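Local coordinates for ABC transporter (Caldanaerobius, PDB 4G68), which probably serves as the extracellular solute-binding component of an ABC transporter, capturing sugars released from xylan for uptake by this thermophilic bacterium, at residues W205-V217 with F302-I316. Residues are numbered along the deposited sequence; the frame is centred on the assembly and turned at random.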
loop_
_atom_site.group_PDB
_atom_site.type_symbol
_atom_site.label_atom_id
_atom_site.label_comp_id
_atom_site.label_asym_id
_atom_site.label_seq_id
_atom_site.Cartn_x
_atom_site.Cartn_y
_atom_site.Cartn_z
ATOM N N TRP C 205 -2.856 6.708 5.303
ATOM C CA TRP C 205 -3.826 5.530 5.341
ATOM C C TRP C 205 -5.046 5.595 6.301
ATOM O O TRP C 205 -6.226 5.272 5.911
ATOM C CB TRP C 205 -3.040 4.227 5.547
ATOM C CG TRP C 205 -2.438 3.789 4.250
ATOM C CD1 TRP C 205 -1.495 4.479 3.475
ATOM C CD2 TRP C 205 -2.776 2.596 3.468
ATOM N NE1 TRP C 205 -1.283 3.825 2.275
ATOM C CE2 TRP C 205 -2.016 2.697 2.211
ATOM C CE3 TRP C 205 -3.648 1.535 3.640
ATOM C CZ2 TRP C 205 -2.073 1.703 1.242
ATOM C CZ3 TRP C 205 -3.714 0.555 2.680
ATOM C CH2 TRP C 205 -2.962 0.636 1.490
ATOM N N TYR C 206 -4.774 5.965 7.560
ATOM C CA TYR C 206 -5.800 6.113 8.564
ATOM C C TYR C 206 -6.765 7.172 8.103
ATOM O O TYR C 206 -7.984 6.909 8.083
ATOM C CB TYR C 206 -5.175 6.514 9.931
ATOM C CG TYR C 206 -4.427 5.460 10.679
ATOM C CD1 TYR C 206 -4.782 5.178 11.999
ATOM C CD2 TYR C 206 -3.287 4.831 10.153
ATOM C CE1 TYR C 206 -4.101 4.238 12.728
ATOM C CE2 TYR C 206 -2.568 3.896 10.903
ATOM C CZ TYR C 206 -2.984 3.625 12.197
ATOM O OH TYR C 206 -2.347 2.673 12.990
ATOM N N TYR C 207 -6.240 8.348 7.707
ATOM C CA TYR C 207 -7.142 9.466 7.336
ATOM C C TYR C 207 -7.926 9.145 6.075
ATOM O O TYR C 207 -9.139 9.288 6.031
ATOM C CB TYR C 207 -6.362 10.816 7.090
ATOM C CG TYR C 207 -7.328 11.816 6.585
ATOM C CD1 TYR C 207 -8.072 12.596 7.472
ATOM C CD2 TYR C 207 -7.614 11.905 5.225
ATOM C CE1 TYR C 207 -9.056 13.478 6.987
ATOM C CE2 TYR C 207 -8.600 12.734 4.737
ATOM C CZ TYR C 207 -9.304 13.550 5.615
ATOM O OH TYR C 207 -10.248 14.408 5.083
ATOM N N ASP C 208 -7.218 8.741 5.011
ATOM C CA ASP C 208 -7.910 8.223 3.798
ATOM C C ASP C 208 -9.045 7.240 4.068
ATOM O O ASP C 208 -10.152 7.402 3.517
ATOM C CB ASP C 208 -6.927 7.574 2.831
ATOM C CG ASP C 208 -5.904 8.538 2.300
ATOM O OD1 ASP C 208 -5.975 9.700 2.668
ATOM O OD2 ASP C 208 -4.991 8.119 1.533
ATOM N N MET C 209 -8.756 6.224 4.897
ATOM C CA MET C 209 -9.773 5.198 5.189
ATOM C C MET C 209 -10.992 5.817 5.832
ATOM O O MET C 209 -12.122 5.468 5.478
ATOM C CB MET C 209 -9.292 4.077 6.127
ATOM C CG MET C 209 -10.507 3.529 6.943
ATOM S SD MET C 209 -11.564 2.520 5.847
ATOM C CE MET C 209 -10.238 1.572 5.077
ATOM N N ILE C 210 -10.748 6.693 6.809
ATOM C CA ILE C 210 -11.828 7.311 7.528
ATOM C C ILE C 210 -12.637 8.187 6.568
ATOM O O ILE C 210 -13.874 8.047 6.550
ATOM C CB ILE C 210 -11.373 8.073 8.813
ATOM C CG1 ILE C 210 -10.544 7.163 9.766
ATOM C CG2 ILE C 210 -12.611 8.701 9.483
ATOM C CD1 ILE C 210 -9.613 7.966 10.742
ATOM N N ALA C 211 -11.972 8.994 5.717
ATOM C CA ALA C 211 -12.673 9.779 4.615
ATOM C C ALA C 211 -13.496 8.847 3.731
ATOM O O ALA C 211 -14.627 9.158 3.325
ATOM C CB ALA C 211 -11.658 10.605 3.787
ATOM N N LEU C 212 -12.970 7.669 3.437
ATOM C CA LEU C 212 -13.805 6.704 2.603
ATOM C C LEU C 212 -15.038 6.207 3.315
ATOM O O LEU C 212 -16.158 6.108 2.727
ATOM C CB LEU C 212 -12.957 5.565 2.114
ATOM C CG LEU C 212 -13.369 4.516 1.100
ATOM C CD1 LEU C 212 -12.299 3.429 1.115
ATOM C CD2 LEU C 212 -14.639 3.811 1.432
ATOM N N ARG C 213 -14.888 5.958 4.616
ATOM C CA ARG C 213 -16.039 5.600 5.411
ATOM C C ARG C 213 -17.039 6.759 5.583
ATOM O O ARG C 213 -18.234 6.500 5.530
ATOM C CB ARG C 213 -15.608 5.062 6.751
ATOM C CG ARG C 213 -14.903 3.745 6.588
ATOM C CD ARG C 213 -15.857 2.632 6.646
ATOM N NE ARG C 213 -15.168 1.324 6.737
ATOM C CZ ARG C 213 -14.820 0.565 5.689
ATOM N NH1 ARG C 213 -15.110 0.977 4.450
ATOM N NH2 ARG C 213 -14.244 -0.641 5.885
ATOM N N GLU C 214 -16.554 7.999 5.752
ATOM C CA GLU C 214 -17.445 9.190 5.993
ATOM C C GLU C 214 -18.220 9.640 4.750
ATOM O O GLU C 214 -19.417 9.999 4.813
ATOM C CB GLU C 214 -16.683 10.404 6.524
ATOM C CG GLU C 214 -16.009 10.293 7.912
ATOM C CD GLU C 214 -16.980 10.469 9.084
ATOM O OE1 GLU C 214 -18.179 10.111 8.951
ATOM O OE2 GLU C 214 -16.528 10.917 10.171
ATOM N N GLY C 215 -17.534 9.640 3.617
ATOM C CA GLY C 215 -18.054 10.265 2.382
ATOM C C GLY C 215 -18.434 9.291 1.271
ATOM O O GLY C 215 -19.164 9.675 0.370
ATOM N N GLY C 216 -17.947 8.043 1.339
ATOM C CA GLY C 216 -18.035 7.064 0.247
ATOM C C GLY C 216 -17.021 7.233 -0.882
ATOM O O GLY C 216 -16.331 8.239 -0.922
ATOM N N VAL C 217 -16.964 6.250 -1.822
ATOM C CA VAL C 217 -15.943 6.208 -2.860
ATOM C C VAL C 217 -16.019 7.340 -3.881
ATOM O O VAL C 217 -14.964 7.783 -4.419
ATOM C CB VAL C 217 -15.781 4.812 -3.548
ATOM C CG1 VAL C 217 -16.994 4.386 -4.354
ATOM C CG2 VAL C 217 -14.487 4.758 -4.343
ATOM N N PHE C 302 -11.700 -2.293 8.105
ATOM C CA PHE C 302 -11.801 -1.127 9.017
ATOM C C PHE C 302 -13.264 -1.066 9.442
ATOM O O PHE C 302 -14.133 -1.492 8.667
ATOM C CB PHE C 302 -11.321 0.170 8.366
ATOM C CG PHE C 302 -11.062 1.278 9.364
ATOM C CD1 PHE C 302 -9.820 1.379 10.061
ATOM C CD2 PHE C 302 -12.099 2.176 9.683
ATOM C CE1 PHE C 302 -9.606 2.388 10.989
ATOM C CE2 PHE C 302 -11.891 3.177 10.620
ATOM C CZ PHE C 302 -10.656 3.296 11.256
ATOM N N PRO C 303 -13.528 -0.622 10.693
ATOM C CA PRO C 303 -14.873 -0.564 11.215
ATOM C C PRO C 303 -15.800 0.404 10.455
ATOM O O PRO C 303 -15.346 1.354 9.761
ATOM C CB PRO C 303 -14.671 -0.033 12.645
ATOM C CG PRO C 303 -13.334 -0.491 13.072
ATOM C CD PRO C 303 -12.528 -0.569 11.803
ATOM N N THR C 304 -17.100 0.134 10.583
ATOM C CA THR C 304 -18.125 1.043 10.133
ATOM C C THR C 304 -18.168 2.326 10.930
ATOM O O THR C 304 -17.794 2.359 12.099
ATOM C CB THR C 304 -19.485 0.362 10.236
ATOM O OG1 THR C 304 -19.676 -0.067 11.585
ATOM C CG2 THR C 304 -19.494 -0.884 9.336
ATOM N N ILE C 305 -18.650 3.378 10.292
ATOM C CA ILE C 305 -18.765 4.695 10.935
ATOM C C ILE C 305 -20.209 5.130 10.841
ATOM O O ILE C 305 -20.720 5.283 9.723
ATOM C CB ILE C 305 -17.782 5.721 10.329
ATOM C CG1 ILE C 305 -16.342 5.207 10.595
ATOM C CG2 ILE C 305 -18.034 7.122 10.891
ATOM C CD1 ILE C 305 -15.293 5.857 9.743
ATOM N N GLU C 306 -20.860 5.266 12.018
ATOM C CA GLU C 306 -22.268 5.638 12.112
ATOM C C GLU C 306 -22.490 6.957 11.387
ATOM O O GLU C 306 -21.740 7.896 11.584
ATOM C CB GLU C 306 -22.679 5.785 13.578
ATOM C CG GLU C 306 -24.194 5.969 13.814
ATOM C CD GLU C 306 -24.540 5.852 15.298
ATOM O OE1 GLU C 306 -25.082 4.813 15.714
ATOM O OE2 GLU C 306 -24.200 6.757 16.063
ATOM N N GLY C 307 -23.487 7.029 10.519
ATOM C CA GLY C 307 -23.770 8.323 9.902
ATOM C C GLY C 307 -22.984 8.573 8.617
ATOM O O GLY C 307 -23.326 9.497 7.839
ATOM N N GLY C 308 -21.934 7.769 8.395
ATOM C CA GLY C 308 -21.143 7.825 7.167
ATOM C C GLY C 308 -21.871 7.314 5.918
ATOM O O GLY C 308 -22.756 6.430 5.973
ATOM N N LYS C 309 -21.478 7.849 4.767
ATOM C CA LYS C 309 -22.090 7.455 3.506
ATOM C C LYS C 309 -21.445 6.219 2.846
ATOM O O LYS C 309 -22.046 5.586 1.972
ATOM C CB LYS C 309 -22.100 8.639 2.535
ATOM C CG LYS C 309 -23.031 9.768 2.978
ATOM C CD LYS C 309 -24.458 9.192 3.131
ATOM C CE LYS C 309 -25.257 10.054 4.009
ATOM N NZ LYS C 309 -24.425 10.310 5.266
ATOM N N GLY C 310 -20.227 5.869 3.260
ATOM C CA GLY C 310 -19.535 4.720 2.664
ATOM C C GLY C 310 -20.265 3.398 2.868
ATOM O O GLY C 310 -20.917 3.180 3.904
ATOM N N ASP C 311 -20.208 2.527 1.859
ATOM C CA ASP C 311 -20.567 1.131 2.050
ATOM C C ASP C 311 -19.474 0.496 2.943
ATOM O O ASP C 311 -18.320 0.777 2.712
ATOM C CB ASP C 311 -20.575 0.426 0.702
ATOM C CG ASP C 311 -20.871 -1.069 0.816
ATOM O OD1 ASP C 311 -20.092 -1.826 1.439
ATOM O OD2 ASP C 311 -21.888 -1.516 0.243
ATOM N N PRO C 312 -19.840 -0.373 3.936
ATOM C CA PRO C 312 -18.834 -0.894 4.884
ATOM C C PRO C 312 -17.760 -1.811 4.294
ATOM O O PRO C 312 -16.818 -2.220 5.019
ATOM C CB PRO C 312 -19.683 -1.702 5.893
ATOM C CG PRO C 312 -20.973 -0.973 5.880
ATOM C CD PRO C 312 -21.209 -0.658 4.410
ATOM N N THR C 313 -17.920 -2.166 3.013
ATOM C CA THR C 313 -16.990 -3.105 2.346
ATOM C C THR C 313 -15.952 -2.394 1.429
ATOM O O THR C 313 -15.039 -3.035 0.887
ATOM C CB THR C 313 -17.731 -4.101 1.449
ATOM O OG1 THR C 313 -18.255 -3.375 0.334
ATOM C CG2 THR C 313 -18.901 -4.851 2.210
ATOM N N GLU C 314 -16.122 -1.097 1.216
ATOM C CA GLU C 314 -15.144 -0.337 0.419
ATOM C C GLU C 314 -13.804 -0.345 1.131
ATOM O O GLU C 314 -13.734 -0.249 2.361
ATOM C CB GLU C 314 -15.592 1.124 0.177
ATOM C CG GLU C 314 -17.036 1.338 -0.306
ATOM C CD GLU C 314 -17.440 2.812 -0.403
ATOM O OE1 GLU C 314 -16.823 3.656 0.254
ATOM O OE2 GLU C 314 -18.359 3.170 -1.191
ATOM N N TYR C 315 -12.729 -0.407 0.342
ATOM C CA TYR C 315 -11.391 -0.409 0.907
ATOM C C TYR C 315 -10.438 0.530 0.195
ATOM O O TYR C 315 -10.677 0.908 -0.962
ATOM C CB TYR C 315 -10.858 -1.838 0.995
ATOM C CG TYR C 315 -10.595 -2.534 -0.310
ATOM C CD1 TYR C 315 -11.587 -3.281 -0.957
ATOM C CD2 TYR C 315 -9.307 -2.504 -0.865
ATOM C CE1 TYR C 315 -11.327 -3.963 -2.156
ATOM C CE2 TYR C 315 -9.028 -3.145 -2.079
ATOM C CZ TYR C 315 -10.028 -3.872 -2.727
ATOM O OH TYR C 315 -9.708 -4.536 -3.885
ATOM N N ILE C 316 -9.430 0.992 0.932
ATOM C CA ILE C 316 -8.331 1.714 0.325
ATOM C C ILE C 316 -7.383 0.637 -0.218
ATOM O O ILE C 316 -6.961 -0.287 0.505
ATOM C CB ILE C 316 -7.620 2.620 1.374
ATOM C CG1 ILE C 316 -8.581 3.690 1.922
ATOM C CG2 ILE C 316 -6.279 3.185 0.850
ATOM C CD1 ILE C 316 -8.790 4.867 0.983
HETATM O O HOH W 1 -12.692 -2.482 3.935
#
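Glu314 O is gripped twice: Arg213 NH1 donates to it at 2.8 Å, and a water that also accepts from Arg213 NH2 donates to it as well. The same guanidinium reaches across the loop to its other end, where NH2 bonds Phe302 O at 2.9 Å and NE bonds Pro303 O at 3.0 Å. Both of these oxygens lie in the guanidinium plane, although the donors stand above their carbonyl planes. One face of the group is covered by Met209 SD, the opposite face by the Pro312 carbonyl. A bend at chi2 (-90°) turns the arginine off the helix and into this ring of carbonyls. With an alanine here, the carbonyls of Phe302 and Pro303 would probably lose their donors, and the loop its bridge from them to Glu314.

Met209 CG sits over the Phe302 ring, 3.6 Å from its centroid, and Ile316 CG2 makes a CH-pi contact over one face of the six-membered ring of Trp205. At the helix end, Gly310 N donates to Arg213 O and Lys309 N to Glu214 O (3.0 Å), so the loop takes up two carbonyls of the helix's last turn. Gly308 and Gly310 lie so close to the helix backbone that a CB on either would clash.

The loop, which links strands 297-300 and 317-325, thus packs along one side of the C-terminal part of helix 201-215; helix 175-187 backs Phe302 and Ile305, while helix 233-248 supplies Lys241, the salt-bridge partner of Glu214.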